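Local atomic coordinates of major allergen Alt a 1 (Alternaria alternata, PDB entry 3V0R), a protein that may bind plant thaumatin-like proteins and inhibit their beta-glucanase activity, and is a secreted, disulfide-linked beta-barrel dimer of fungi. Residues C50-A54 and D55-D59. Numbering follows the deposited sequence.
With 0FU (2,5,6-triaminopyrimidin-4-ol), chain M; SO4 (sulfate ion), chain D.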
ATOM      1  N   CYS A  50       7.102   9.198  -3.668  1.00 41.16           N
ATOM      2  CA  CYS A  50       7.943   9.063  -2.555  1.00 40.56           C
ATOM      3  C   CYS A  50       7.267   9.815  -1.390  1.00 40.47           C
ATOM      4  O   CYS A  50       6.973  10.993  -1.527  1.00 38.58           O
ATOM      5  CB  CYS A  50       9.303   9.659  -2.968  1.00 41.51           C
ATOM      6  SG  CYS A  50      10.525   9.570  -1.688  1.00 44.18           S
ATOM      7  N   SER A  51       6.988   9.129  -0.273  1.00 40.13           N
ATOM      8  CA  SER A  51       6.317   9.799   0.836  1.00 39.58           C
ATOM      9  C   SER A  51       6.626   9.192   2.155  1.00 40.51           C
ATOM     10  O   SER A  51       7.071   8.039   2.254  1.00 41.38           O
ATOM     11  CB  SER A  51       4.815   9.724   0.610  1.00 40.02           C
ATOM     12  OG  SER A  51       4.384   8.379   0.738  1.00 41.36           O
ATOM     13  N   ALA A  52       6.311   9.920   3.198  1.00 39.42           N
ATOM     14  CA  ALA A  52       6.417   9.413   4.544  1.00 41.50           C
ATOM     15  C   ALA A  52       5.388  10.107   5.457  1.00 42.23           C
ATOM     16  O   ALA A  52       5.021  11.289   5.241  1.00 39.33           O
ATOM     17  CB  ALA A  52       7.836   9.676   5.109  1.00 41.08           C
ATOM     18  N   GLN A  53       4.998   9.404   6.501  1.00 43.87           N
ATOM     19  CA  GLN A  53       4.131   9.910   7.552  1.00 46.89           C
ATOM     20  C   GLN A  53       4.620   9.484   8.918  1.00 46.21           C
ATOM     21  O   GLN A  53       5.124   8.410   9.085  1.00 46.03           O
ATOM     22  CB  GLN A  53       2.710   9.388   7.434  1.00 53.10           C
ATOM     23  CG  GLN A  53       2.003   9.882   6.190  1.00 58.16           C
ATOM     24  CD  GLN A  53       2.342   9.000   5.015  1.00 67.10           C
ATOM     25  OE1 GLN A  53       2.938   7.884   5.207  1.00 77.41           O
ATOM     26  NE2 GLN A  53       1.979   9.477   3.776  1.00 73.52           N
ATOM     27  N   ALA A  54       4.430  10.330   9.884  1.00 45.98           N
ATOM     28  CA  ALA A  54       4.681   9.948  11.271  1.00 48.76           C
ATOM     29  C   ALA A  54       4.022  10.993  12.114  1.00 48.06           C
ATOM     30  O   ALA A  54       3.651  12.050  11.599  1.00 46.51           O
ATOM     31  CB  ALA A  54       6.164   9.919  11.531  1.00 48.53           C
ATOM     32  N   ASP A  55       3.880  10.738  13.412  1.00 50.02           N
ATOM     33  CA  ASP A  55       3.336  11.768  14.306  1.00 50.60           C
ATOM     34  C   ASP A  55       4.185  13.016  14.167  1.00 49.27           C
ATOM     35  O   ASP A  55       3.659  14.135  14.140  1.00 45.47           O
ATOM     36  CB  ASP A  55       3.364  11.330  15.775  1.00 56.00           C
ATOM     37  CG  ASP A  55       2.314  10.259  16.095  1.00 62.59           C
ATOM     38  OD1 ASP A  55       1.495   9.903  15.199  1.00 66.78           O
ATOM     39  OD2 ASP A  55       2.309   9.774  17.248  1.00 66.16           O
ATOM     40  N   LYS A  56       5.512  12.827  14.045  1.00 47.74           N
ATOM     41  CA  LYS A  56       6.357  14.000  13.785  1.00 47.80           C
ATOM     42  C   LYS A  56       7.514  13.607  12.889  1.00 45.76           C
ATOM     43  O   LYS A  56       8.401  12.912  13.306  1.00 44.78           O
ATOM     44  CB  LYS A  56       6.853  14.584  15.092  1.00 52.24           C
ATOM     45  CG  LYS A  56       7.829  15.740  14.960  1.00 56.20           C
ATOM     46  CD  LYS A  56       7.959  16.438  16.319  1.00 61.13           C
ATOM     47  CE  LYS A  56       9.377  16.919  16.593  1.00 65.97           C
ATOM     48  NZ  LYS A  56       9.753  18.122  15.788  1.00 68.37           N
ATOM     49  N   LEU A  57       7.496  14.048  11.642  1.00 41.28           N
ATOM     50  CA  LEU A  57       8.630  13.738  10.753  1.00 39.61           C
ATOM     51  C   LEU A  57       9.852  14.585  11.151  1.00 40.70           C
ATOM     52  O   LEU A  57       9.694  15.717  11.580  1.00 39.55           O
ATOM     53  CB  LEU A  57       8.253  14.001   9.294  1.00 37.56           C
ATOM     54  CG  LEU A  57       7.183  13.095   8.702  1.00 37.73           C
ATOM     55  CD1 LEU A  57       6.719  13.546   7.308  1.00 36.88           C
ATOM     56  CD2 LEU A  57       7.764  11.657   8.574  1.00 38.55           C
ATOM     57  N   GLU A  58      11.049  14.025  11.016  1.00 40.94           N
ATOM     58  CA  GLU A  58      12.269  14.692  11.399  1.00 43.23           C
ATOM     59  C   GLU A  58      13.021  15.197  10.151  1.00 41.35           C
ATOM     60  O   GLU A  58      12.997  14.534   9.077  1.00 40.16           O
ATOM     61  CB  GLU A  58      13.182  13.713  12.159  1.00 46.07           C
ATOM     62  CG  GLU A  58      12.517  12.990  13.342  1.00 51.47           C
ATOM     63  CD  GLU A  58      12.056  13.900  14.468  1.00 57.32           C
ATOM     64  OE1 GLU A  58      12.501  15.067  14.552  1.00 63.93           O
ATOM     65  OE2 GLU A  58      11.226  13.437  15.328  1.00 69.86           O
ATOM     66  N   ASP A  59      13.659  16.367  10.295  1.00 40.57           N
ATOM     67  CA  ASP A  59      14.665  16.809   9.338  1.00 40.76           C
ATOM     68  C   ASP A  59      15.958  15.951   9.413  1.00 39.80           C
ATOM     69  O   ASP A  59      16.278  15.327  10.423  1.00 38.78           O
ATOM     70  CB  ASP A  59      14.984  18.304   9.470  1.00 42.73           C
ATOM     71  CG  ASP A  59      13.751  19.180   9.336  1.00 45.23           C
ATOM     72  OD1 ASP A  59      12.998  19.105   8.331  1.00 44.76           O
ATOM     73  OD2 ASP A  59      13.470  19.914  10.308  1.00 51.31           O
TER
HETATM   74  C4  0FU M 212       1.412  10.347  -0.884  0.50 55.67           C
HETATM   75  N3  0FU M 212       1.551  11.062   0.238  0.50 57.73           N
HETATM   76  C2  0FU M 212       1.915  12.360   0.171  0.50 56.32           C
HETATM   77  NAA 0FU M 212       2.031  13.017   1.343  0.50 57.12           N
HETATM   78  N1  0FU M 212       2.136  12.987  -1.023  0.50 55.52           N
HETATM   79  C6  0FU M 212       2.013  12.302  -2.170  0.50 54.13           C
HETATM   80  NAB 0FU M 212       2.249  12.881  -3.355  0.50 55.26           N
HETATM   81  C5  0FU M 212       1.635  10.955  -2.099  0.50 53.70           C
HETATM   82  NAC 0FU M 212       1.491  10.181  -3.174  0.50 51.89           N
HETATM   83  O4  0FU M 212       1.036   9.043  -0.904  0.50 55.30           O
HETATM   84  S   SO4 D 203       6.228   8.880  15.329  0.70 70.09           S
HETATM   85  O1  SO4 D 203       7.388   8.090  14.807  0.70 64.19           O
HETATM   86  O2  SO4 D 203       6.542  10.337  15.175  0.70 54.62           O
HETATM   87  O3  SO4 D 203       5.020   8.295  14.606  0.70 60.33           O
HETATM   88  O4  SO4 D 203       6.054   8.658  16.793  0.70 69.52           O
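Leu-57 folds back over the end of strand 47-53 and lays its two methyls along the backbone it has just left. CD2 rests against the methyls of both Ala-54 and Ala-52, 3.8 Å from Ala-54 CB and 4.0 Å from Ala-52 CB, while CD1 lies 3.5 Å from Ala-52 O. A chi1 of -66° sets CG beside the backbone N and helps turn the isobutyl end back toward the strand. Tyr-63, Leu-34 and Phe-73 help to bury this apolar patch. At the bend itself two successive amides grip a sulfate, probably from the crystallisation liquor: Asp-55 N reaches O3 at 2.9 Å, nearly straight at 167°, and Lys-56 N reaches O2, also at 2.9 Å but more bent at 153°. The Asp-55 carboxylate lies near the same anion without bonding to it, and the two like charges probably repel somewhat. Ser-51 and Gln-53 point the other way, to the side of a bound triaminopyrimidinol; Ser-51 CB touches its N3 at 3.5 Å, and Gln-53 NE2 stands 3.9 Å from that nitrogen. The chain thus turns out of a beta-barrel strand with one side facing apolar packing and the other lining a ligand pocket.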